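Long-range contacts in SusD family protein (Bacteroides uniformis, PDB 7KV1), which probably binds beta-glucans at the cell surface of this gut bacterium, as a surface glycan-binding protein of the SusD family: residues A273-T278 and N402-R407; V311-I316 and L397-N402; D325-G330 and K380-D385. One frame throughout, in Å; residues are numbered along the deposited sequence.

Contact 1. Residues A273-T278 and N402-R407; sequences ANIWET and NYRYYR. With EDO (1,2-ethanediol), chain D.
Strand 403-407, half of a two-stranded antiparallel sheet in the SusD-type fold, sends Arg404 and Arg407 against Ile275 and Trp276, on and beside the short helix 272-275. Arg404 bends at its second torsion (chi2 61°), which lays its aliphatic part by the indole, with CG 3.9 Å from Trp276 CZ3, and carries its guanidinium on to main-chain oxygens. Its NH2 donates to Ile275 O at 2.8 Å, on a lone pair in the carbonyl plane, and is also 3.0 Å from Glu277 O; NH1 donates to Asn402 O at 2.8 Å. Arginine suits the place because its separate N-H groups reach Ile275 O and Asn402 O at once. Arg407 meets the indole differently: the two planes stand 85° apart, and Trp276 CZ2 comes over one face of the guanidinium, 3.7 Å from NE. Salt bridges from Glu285, Glu461 and Glu465 probably balance its buried charge. Tyr405 OH donates at 2.6 Å to O2 of an ethanediol, probably from the crystallisation liquor, which Glu239 also bonds. Strand 286-290 pairs with the arginine strand, a classic beta bulge setting Tyr405 and Tyr406 opposite Trp288; Tyr406 leans on helix 230-244, and Arg407 is the N-cap residue of helix 408-420.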
loop_
_atom_site.group_PDB
_atom_site.type_symbol
_atom_site.label_atom_id
_atom_site.label_comp_id
_atom_site.label_asym_id
_atom_site.label_seq_id
_atom_site.Cartn_x
_atom_site.Cartn_y
_atom_site.Cartn_z
ATOM N N ALA A 273 11.201 -2.511 15.417
ATOM C CA ALA A 273 12.157 -1.447 15.013
ATOM C C ALA A 273 13.085 -1.950 13.895
ATOM O O ALA A 273 13.300 -1.211 12.958
ATOM C CB ALA A 273 12.948 -0.975 16.203
ATOM N N ASN A 274 13.594 -3.179 13.975
ATOM C CA ASN A 274 14.606 -3.755 13.050
ATOM C C ASN A 274 14.014 -3.950 11.649
ATOM O O ASN A 274 14.786 -4.000 10.661
ATOM C CB ASN A 274 15.151 -5.099 13.572
ATOM C CG ASN A 274 16.143 -5.024 14.727
ATOM O OD1 ASN A 274 16.458 -3.946 15.241
ATOM N ND2 ASN A 274 16.623 -6.185 15.174
ATOM N N ILE A 275 12.687 -4.093 11.530
ATOM C CA ILE A 275 12.033 -4.205 10.197
ATOM C C ILE A 275 12.522 -3.064 9.292
ATOM O O ILE A 275 12.783 -3.322 8.091
ATOM C CB ILE A 275 10.499 -4.156 10.327
ATOM C CG1 ILE A 275 9.914 -5.375 11.036
ATOM C CG2 ILE A 275 9.877 -3.994 8.940
ATOM C CD1 ILE A 275 8.501 -5.148 11.529
ATOM N N TRP A 276 12.560 -1.840 9.830
ATOM C CA TRP A 276 12.662 -0.570 9.049
ATOM C C TRP A 276 14.123 -0.201 8.738
ATOM O O TRP A 276 14.336 0.758 7.971
ATOM C CB TRP A 276 11.935 0.532 9.829
ATOM C CG TRP A 276 10.584 0.025 10.210
ATOM C CD1 TRP A 276 10.165 -0.410 11.432
ATOM C CD2 TRP A 276 9.540 -0.315 9.284
ATOM N NE1 TRP A 276 8.910 -0.944 11.335
ATOM C CE2 TRP A 276 8.503 -0.898 10.030
ATOM C CE3 TRP A 276 9.363 -0.109 7.913
ATOM C CZ2 TRP A 276 7.316 -1.320 9.437
ATOM C CZ3 TRP A 276 8.192 -0.519 7.328
ATOM C CH2 TRP A 276 7.198 -1.141 8.080
ATOM N N GLU A 277 15.073 -0.873 9.391
ATOM C CA GLU A 277 16.533 -0.692 9.188
ATOM C C GLU A 277 16.886 -1.353 7.854
ATOM O O GLU A 277 16.128 -2.251 7.409
ATOM C CB GLU A 277 17.339 -1.333 10.316
ATOM C CG GLU A 277 16.862 -0.982 11.710
ATOM C CD GLU A 277 17.420 0.304 12.288
ATOM O OE1 GLU A 277 17.942 1.136 11.499
ATOM O OE2 GLU A 277 17.350 0.464 13.540
ATOM N N THR A 278 17.971 -0.923 7.227
ATOM C CA THR A 278 18.471 -1.533 5.973
ATOM C C THR A 278 18.681 -3.031 6.167
ATOM O O THR A 278 18.318 -3.791 5.269
ATOM C CB THR A 278 19.767 -0.876 5.479
ATOM O OG1 THR A 278 19.684 0.523 5.737
ATOM C CG2 THR A 278 19.977 -1.146 4.010
ATOM N N ASN A 402 13.824 0.423 0.840
ATOM C CA ASN A 402 12.771 -0.420 0.213
ATOM C C ASN A 402 11.398 -0.046 0.801
ATOM O O ASN A 402 11.292 0.289 2.009
ATOM C CB ASN A 402 12.996 -1.908 0.440
ATOM C CG ASN A 402 14.164 -2.475 -0.344
ATOM O OD1 ASN A 402 14.868 -1.737 -1.034
ATOM N ND2 ASN A 402 14.360 -3.781 -0.229
ATOM N N TYR A 403 10.363 -0.148 -0.013
ATOM C CA TYR A 403 8.978 0.089 0.433
ATOM C C TYR A 403 8.419 -1.267 0.843
ATOM O O TYR A 403 8.306 -2.138 -0.032
ATOM C CB TYR A 403 8.109 0.755 -0.642
ATOM C CG TYR A 403 6.745 1.058 -0.087
ATOM C CD1 TYR A 403 6.621 1.885 1.021
ATOM C CD2 TYR A 403 5.602 0.442 -0.556
ATOM C CE1 TYR A 403 5.389 2.148 1.601
ATOM C CE2 TYR A 403 4.360 0.684 0.023
ATOM C CZ TYR A 403 4.254 1.524 1.114
ATOM O OH TYR A 403 3.054 1.778 1.712
ATOM N N ARG A 404 8.117 -1.433 2.128
ATOM C CA ARG A 404 7.593 -2.707 2.681
ATOM C C ARG A 404 6.109 -2.739 2.313
ATOM O O ARG A 404 5.355 -1.884 2.816
ATOM C CB ARG A 404 7.811 -2.829 4.197
ATOM C CG ARG A 404 9.236 -3.129 4.646
ATOM C CD ARG A 404 10.298 -2.101 4.287
ATOM N NE ARG A 404 11.514 -2.363 5.068
ATOM C CZ ARG A 404 12.624 -1.645 5.028
ATOM N NH1 ARG A 404 12.735 -0.605 4.207
ATOM N NH2 ARG A 404 13.656 -1.996 5.779
ATOM N N TYR A 405 5.709 -3.632 1.415
ATOM C CA TYR A 405 4.334 -3.609 0.842
ATOM C C TYR A 405 3.433 -4.579 1.596
ATOM O O TYR A 405 2.348 -4.149 2.026
ATOM C CB TYR A 405 4.322 -3.905 -0.662
ATOM C CG TYR A 405 3.083 -3.365 -1.335
ATOM C CD1 TYR A 405 1.851 -4.009 -1.230
ATOM C CD2 TYR A 405 3.137 -2.166 -2.009
ATOM C CE1 TYR A 405 0.708 -3.480 -1.811
ATOM C CE2 TYR A 405 2.001 -1.619 -2.587
ATOM C CZ TYR A 405 0.785 -2.276 -2.497
ATOM O OH TYR A 405 -0.295 -1.702 -3.118
ATOM N N TYR A 406 3.893 -5.819 1.769
ATOM C CA TYR A 406 3.183 -6.899 2.495
ATOM C C TYR A 406 4.120 -7.462 3.552
ATOM O O TYR A 406 5.189 -7.902 3.172
ATOM C CB TYR A 406 2.737 -8.013 1.548
ATOM C CG TYR A 406 1.592 -7.608 0.662
ATOM C CD1 TYR A 406 0.465 -7.012 1.212
ATOM C CD2 TYR A 406 1.657 -7.769 -0.711
ATOM C CE1 TYR A 406 -0.576 -6.582 0.402
ATOM C CE2 TYR A 406 0.608 -7.366 -1.526
ATOM C CZ TYR A 406 -0.510 -6.757 -0.968
ATOM O OH TYR A 406 -1.531 -6.302 -1.752
ATOM N N ARG A 407 3.700 -7.446 4.814
ATOM C CA ARG A 407 4.423 -8.070 5.950
ATOM C C ARG A 407 3.579 -9.215 6.534
ATOM O O ARG A 407 2.349 -9.145 6.535
ATOM C CB ARG A 407 4.680 -7.034 7.049
ATOM C CG ARG A 407 5.498 -5.852 6.571
ATOM C CD ARG A 407 6.003 -5.076 7.744
ATOM N NE ARG A 407 5.095 -4.135 8.363
ATOM C CZ ARG A 407 4.591 -4.228 9.597
ATOM N NH1 ARG A 407 4.775 -5.310 10.330
ATOM N NH2 ARG A 407 3.876 -3.222 10.088
HETATM C C1 EDO D . -3.943 -0.681 -3.798
HETATM O O1 EDO D . -2.858 -0.442 -4.681
HETATM C C2 EDO D . -3.505 -0.928 -2.405
HETATM O O2 EDO D . -2.699 -2.100 -2.296
#

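Contact 2. Residues V311-I316 and L397-N402; sequences VLPTLI and LNYNNN
Thr314 and Pro313 of the short helix 312-315 meet Leu397 and Tyr399, in the irregular segment that leads into strand 403-407: a helix-to-loop contact within the SusD family region. Thr314 OG1 donates to Leu397 O at 2.8 Å, approaching 34° out of the carbonyl plane. The same hydroxyl accepts from a water at 2.8 Å, and this water lies 2.7 Å from Tyr399 OH, bridging the two side chains. With OG1 anti to the carbonyl carbon (chi1 -65°), the methyl CG2 turns toward Leu397 CG, while the hydroxyl sits at the edge of the Tyr399 ring. A valine in place of Thr314 would keep the branched shape, but would probably leave Leu397 O without this donor and the water without one of its anchors. Pro313 works on the ring's face, its CB 3.9 Å from the Tyr399 centroid in a CH-pi contact, and its CG rests 3.7 Å from Asn401 OD1; a proline suits this first turn, where its missing N-H costs no helical bond. Val311 CA makes a C-H...O contact with Leu397 O. Farther out, two more partners probably limit the turning of the tyrosine ring: Phe388 stacks with it, and Trp327 NE1 donates its N-H to Tyr399 OH.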
loop_
_atom_site.group_PDB
_atom_site.type_symbol
_atom_site.label_atom_id
_atom_site.label_comp_id
_atom_site.label_asym_id
_atom_site.label_seq_id
_atom_site.Cartn_x
_atom_site.Cartn_y
_atom_site.Cartn_z
ATOM N N VAL A 311 12.462 9.004 -3.302
ATOM C CA VAL A 311 12.434 10.408 -2.805
ATOM C C VAL A 311 11.664 10.462 -1.479
ATOM O O VAL A 311 11.606 11.540 -0.840
ATOM C CB VAL A 311 11.804 11.329 -3.874
ATOM C CG1 VAL A 311 10.324 11.056 -4.088
ATOM C CG2 VAL A 311 12.005 12.789 -3.561
ATOM N N LEU A 312 11.046 9.349 -1.082
ATOM C CA LEU A 312 10.026 9.400 -0.014
ATOM C C LEU A 312 10.620 10.072 1.223
ATOM O O LEU A 312 9.983 10.933 1.827
ATOM C CB LEU A 312 9.502 7.992 0.278
ATOM C CG LEU A 312 8.745 7.878 1.595
ATOM C CD1 LEU A 312 7.496 8.753 1.584
ATOM C CD2 LEU A 312 8.371 6.429 1.849
ATOM N N PRO A 313 11.827 9.704 1.693
ATOM C CA PRO A 313 12.376 10.329 2.902
ATOM C C PRO A 313 12.579 11.851 2.767
ATOM O O PRO A 313 12.412 12.579 3.749
ATOM C CB PRO A 313 13.690 9.546 3.149
ATOM C CG PRO A 313 13.465 8.238 2.447
ATOM C CD PRO A 313 12.651 8.590 1.215
ATOM N N THR A 314 12.780 12.340 1.542
ATOM C CA THR A 314 12.846 13.797 1.296
ATOM C C THR A 314 11.457 14.390 1.497
ATOM O O THR A 314 11.370 15.442 2.134
ATOM C CB THR A 314 13.377 14.138 -0.096
ATOM O OG1 THR A 314 14.735 13.686 -0.127
ATOM C CG2 THR A 314 13.250 15.620 -0.400
ATOM N N LEU A 315 10.420 13.735 0.984
ATOM C CA LEU A 315 9.039 14.280 1.013
ATOM C C LEU A 315 8.589 14.507 2.463
ATOM O O LEU A 315 7.958 15.574 2.725
ATOM C CB LEU A 315 8.088 13.326 0.270
ATOM C CG LEU A 315 8.389 13.127 -1.217
ATOM C CD1 LEU A 315 7.437 12.145 -1.864
ATOM C CD2 LEU A 315 8.393 14.443 -1.973
ATOM N N ILE A 316 8.869 13.555 3.359
ATOM C CA ILE A 316 8.144 13.406 4.666
ATOM C C ILE A 316 9.044 13.719 5.869
ATOM O O ILE A 316 8.765 13.233 7.009
ATOM C CB ILE A 316 7.509 12.012 4.760
ATOM C CG1 ILE A 316 8.577 10.930 4.892
ATOM C CG2 ILE A 316 6.596 11.792 3.573
ATOM C CD1 ILE A 316 8.003 9.553 5.146
ATOM N N LEU A 397 18.395 13.902 -3.117
ATOM C CA LEU A 397 16.947 13.717 -2.814
ATOM C C LEU A 397 16.624 12.225 -2.626
ATOM O O LEU A 397 15.524 11.939 -2.121
ATOM C CB LEU A 397 16.113 14.300 -3.964
ATOM C CG LEU A 397 15.651 15.755 -3.821
ATOM C CD1 LEU A 397 16.713 16.644 -3.199
ATOM C CD2 LEU A 397 15.208 16.308 -5.163
ATOM N N ASN A 398 17.501 11.302 -3.030
ATOM C CA ASN A 398 17.132 9.860 -3.083
ATOM C C ASN A 398 17.864 9.032 -2.026
ATOM O O ASN A 398 19.042 9.296 -1.729
ATOM C CB ASN A 398 17.297 9.263 -4.472
ATOM C CG ASN A 398 16.377 9.954 -5.454
ATOM O OD1 ASN A 398 15.272 9.481 -5.717
ATOM N ND2 ASN A 398 16.799 11.114 -5.940
ATOM N N TYR A 399 17.144 8.030 -1.504
ATOM C CA TYR A 399 17.542 7.175 -0.364
ATOM C C TYR A 399 17.319 5.730 -0.784
ATOM O O TYR A 399 16.649 5.507 -1.806
ATOM C CB TYR A 399 16.744 7.581 0.879
ATOM C CG TYR A 399 17.060 8.952 1.400
ATOM C CD1 TYR A 399 16.392 10.068 0.923
ATOM C CD2 TYR A 399 18.027 9.137 2.365
ATOM C CE1 TYR A 399 16.689 11.332 1.386
ATOM C CE2 TYR A 399 18.320 10.393 2.872
ATOM C CZ TYR A 399 17.636 11.488 2.379
ATOM O OH TYR A 399 17.915 12.733 2.797
ATOM N N ASN A 400 17.841 4.770 -0.031
ATOM C CA ASN A 400 17.824 3.344 -0.458
ATOM C C ASN A 400 16.657 2.583 0.181
ATOM O O ASN A 400 16.600 1.343 0.006
ATOM C CB ASN A 400 19.143 2.633 -0.116
ATOM C CG ASN A 400 19.398 2.591 1.371
ATOM O OD1 ASN A 400 18.514 2.904 2.169
ATOM N ND2 ASN A 400 20.616 2.251 1.758
ATOM N N ASN A 401 15.792 3.243 0.944
ATOM C CA ASN A 401 14.737 2.521 1.713
ATOM C C ASN A 401 13.822 1.754 0.756
ATOM O O ASN A 401 13.072 2.419 -0.004
ATOM C CB ASN A 401 13.860 3.457 2.537
ATOM C CG ASN A 401 14.675 4.265 3.517
ATOM O OD1 ASN A 401 15.426 5.141 3.097
ATOM N ND2 ASN A 401 14.513 3.998 4.809
ATOM N N ASN A 402 13.824 0.423 0.840
ATOM C CA ASN A 402 12.771 -0.420 0.213
ATOM C C ASN A 402 11.398 -0.046 0.801
ATOM O O ASN A 402 11.292 0.289 2.009
ATOM C CB ASN A 402 12.996 -1.908 0.440
ATOM C CG ASN A 402 14.164 -2.475 -0.344
ATOM O OD1 ASN A 402 14.868 -1.737 -1.034
ATOM N ND2 ASN A 402 14.360 -3.781 -0.229
HETATM O O HOH W 1 16.823 14.793 1.428
#

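Contact 3. Residues D325-G330 and K380-D385; sequences DGWSKG and KYRPYD
The indole of Trp327 carries the CB-CG edge of Pro383 over one face: CG stands 3.5 Å from the centroid of the six-membered ring and only 9° off its normal, a CH-pi contact in which the rigid proline offers polarised C-H groups to an electron-rich surface. At the root of the same side chain, Trp327 CB abuts the edge of the Arg382 guanidinium, 3.4 Å from NH2. That guanidinium has Tyr384 CE1 over the centre of one face, and stays in place because NE and NH2 both donate to Pro383 O and NH1 pairs with Asp324. Tyr384 in turn meets Gly326 CA at its ring edge; a beta carbon on Gly326 would run into Tyr384 CD1, so glycine fits here.

Asp385 supplies the polar half. Its backbone N donates to Gly326 O at 2.7 Å. Its carboxylate, with CG anti to the carbonyl carbon (chi1 -62°), reaches back to Ser328: OD1 takes the backbone N-H through its syn lone pair at 3.1 Å, almost straight at 175°, and OD2 accepts from OG at 2.7 Å, from above the carboxylate plane. Serine suits the place because its short hydroxyl adds a second donor beside its backbone N-H. A backbone bond continued by an aspartate side chain, beside a proline on a tryptophan face, is how two irregular segments are tied together in the loop-rich part of this SusD-family fold.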
loop_
_atom_site.group_PDB
_atom_site.type_symbol
_atom_site.label_atom_id
_atom_site.label_comp_id
_atom_site.label_asym_id
_atom_site.label_seq_id
_atom_site.Cartn_x
_atom_site.Cartn_y
_atom_site.Cartn_z
ATOM N N ASP A 325 22.211 13.136 14.759
ATOM C CA ASP A 325 23.384 12.226 14.616
ATOM C C ASP A 325 23.352 11.526 13.246
ATOM O O ASP A 325 24.425 11.357 12.642
ATOM C CB ASP A 325 23.454 11.215 15.767
ATOM C CG ASP A 325 23.591 11.849 17.147
ATOM O OD1 ASP A 325 23.843 13.074 17.211
ATOM O OD2 ASP A 325 23.447 11.109 18.159
ATOM N N GLY A 326 22.166 11.135 12.765
ATOM C CA GLY A 326 22.001 10.280 11.573
ATOM C C GLY A 326 21.739 11.059 10.296
ATOM O O GLY A 326 21.881 10.459 9.206
ATOM N N TRP A 327 21.371 12.339 10.393
ATOM C CA TRP A 327 21.038 13.154 9.192
ATOM C C TRP A 327 21.625 14.558 9.320
ATOM O O TRP A 327 21.228 15.288 10.238
ATOM C CB TRP A 327 19.520 13.183 8.986
ATOM C CG TRP A 327 19.049 13.626 7.633
ATOM C CD1 TRP A 327 19.509 13.240 6.409
ATOM C CD2 TRP A 327 17.927 14.487 7.387
ATOM N NE1 TRP A 327 18.779 13.845 5.418
ATOM C CE2 TRP A 327 17.804 14.613 5.994
ATOM C CE3 TRP A 327 17.049 15.192 8.216
ATOM C CZ2 TRP A 327 16.804 15.374 5.421
ATOM C CZ3 TRP A 327 16.067 15.954 7.645
ATOM C CH2 TRP A 327 15.947 16.033 6.267
ATOM N N SER A 328 22.497 14.924 8.375
ATOM C CA SER A 328 23.286 16.187 8.400
ATOM C C SER A 328 22.423 17.406 8.060
ATOM O O SER A 328 21.458 17.292 7.237
ATOM C CB SER A 328 24.447 16.091 7.454
ATOM O OG SER A 328 25.303 15.036 7.855
ATOM N N LYS A 329 22.809 18.557 8.609
ATOM C CA LYS A 329 22.337 19.891 8.168
ATOM C C LYS A 329 22.563 19.993 6.648
ATOM O O LYS A 329 23.490 19.325 6.166
ATOM C CB LYS A 329 23.085 20.973 8.958
ATOM C CG LYS A 329 22.406 22.332 8.950
ATOM C CD LYS A 329 23.123 23.423 9.712
ATOM C CE LYS A 329 22.197 24.588 9.991
ATOM N NZ LYS A 329 22.927 25.872 9.983
ATOM N N GLY A 330 21.721 20.761 5.936
ATOM C CA GLY A 330 21.850 21.084 4.504
ATOM C C GLY A 330 21.244 20.038 3.589
ATOM O O GLY A 330 21.511 20.090 2.353
ATOM N N LYS A 380 9.502 5.371 10.238
ATOM C CA LYS A 380 9.711 4.110 9.482
ATOM C C LYS A 380 10.533 4.391 8.220
ATOM O O LYS A 380 11.293 3.473 7.794
ATOM C CB LYS A 380 8.365 3.475 9.127
ATOM C CG LYS A 380 7.655 2.862 10.328
ATOM C CD LYS A 380 6.339 2.190 9.967
ATOM C CE LYS A 380 5.657 1.579 11.174
ATOM N NZ LYS A 380 4.247 1.256 10.849
ATOM N N TYR A 381 10.328 5.568 7.602
ATOM C CA TYR A 381 10.969 5.936 6.321
ATOM C C TYR A 381 11.676 7.290 6.465
ATOM O O TYR A 381 11.799 7.986 5.467
ATOM C CB TYR A 381 9.937 5.893 5.177
ATOM C CG TYR A 381 9.374 4.517 4.901
ATOM C CD1 TYR A 381 10.136 3.551 4.259
ATOM C CD2 TYR A 381 8.061 4.193 5.228
ATOM C CE1 TYR A 381 9.625 2.291 3.985
ATOM C CE2 TYR A 381 7.537 2.936 4.959
ATOM C CZ TYR A 381 8.322 1.979 4.332
ATOM O OH TYR A 381 7.840 0.732 4.036
ATOM N N ARG A 382 12.181 7.618 7.656
ATOM C CA ARG A 382 12.871 8.899 7.880
ATOM C C ARG A 382 14.214 8.877 7.147
ATOM O O ARG A 382 14.799 7.825 6.871
ATOM C CB ARG A 382 12.997 9.226 9.367
ATOM C CG ARG A 382 13.927 8.306 10.140
ATOM C CD ARG A 382 14.549 9.094 11.260
ATOM N NE ARG A 382 15.547 10.005 10.745
ATOM C CZ ARG A 382 16.302 10.801 11.491
ATOM N NH1 ARG A 382 16.171 10.842 12.802
ATOM N NH2 ARG A 382 17.177 11.587 10.902
ATOM N N PRO A 383 14.705 10.061 6.726
ATOM C CA PRO A 383 15.991 10.150 6.046
ATOM C C PRO A 383 17.134 9.957 7.054
ATOM O O PRO A 383 17.023 10.466 8.182
ATOM C CB PRO A 383 16.017 11.563 5.451
ATOM C CG PRO A 383 15.124 12.351 6.397
ATOM C CD PRO A 383 14.054 11.371 6.851
ATOM N N TYR A 384 18.162 9.245 6.599
ATOM C CA TYR A 384 19.492 9.062 7.240
ATOM C C TYR A 384 20.599 9.242 6.200
ATOM O O TYR A 384 20.453 8.667 5.114
ATOM C CB TYR A 384 19.620 7.647 7.806
ATOM C CG TYR A 384 18.856 7.445 9.083
ATOM C CD1 TYR A 384 19.210 8.138 10.223
ATOM C CD2 TYR A 384 17.761 6.609 9.141
ATOM C CE1 TYR A 384 18.515 7.979 11.405
ATOM C CE2 TYR A 384 17.059 6.432 10.318
ATOM C CZ TYR A 384 17.433 7.121 11.444
ATOM O OH TYR A 384 16.751 6.985 12.598
ATOM N N ASP A 385 21.715 9.903 6.548
ATOM C CA ASP A 385 22.882 10.062 5.620
ATOM C C ASP A 385 23.323 8.689 5.096
ATOM O O ASP A 385 23.492 8.532 3.882
ATOM C CB ASP A 385 24.078 10.769 6.267
ATOM C CG ASP A 385 23.772 12.183 6.714
ATOM O OD1 ASP A 385 22.962 12.857 6.061
ATOM O OD2 ASP A 385 24.308 12.579 7.744
#

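Contacts 1 and 2 are buried, with centres about 13 and 16 Å from the centre of the chain, whereas contact 3 lies farther out, about 24 Å away, and is only partly buried. In contact 1, arginines of a strand donate to carbonyls and pair with glutamates in the interior; contact 2 sets a helix against a loop through one hydroxyl, a water and a proline; contact 3 joins two loops by a carboxylate and proline-indole packing. Contacts 1 and 2 share Asn402, where the loop becomes strand. Contact 3 touches both: Tyr381 OH lies 2.9 Å from Arg404 N of contact 1, and Tyr381 O is 3.4 Å from Pro313 CB of contact 2.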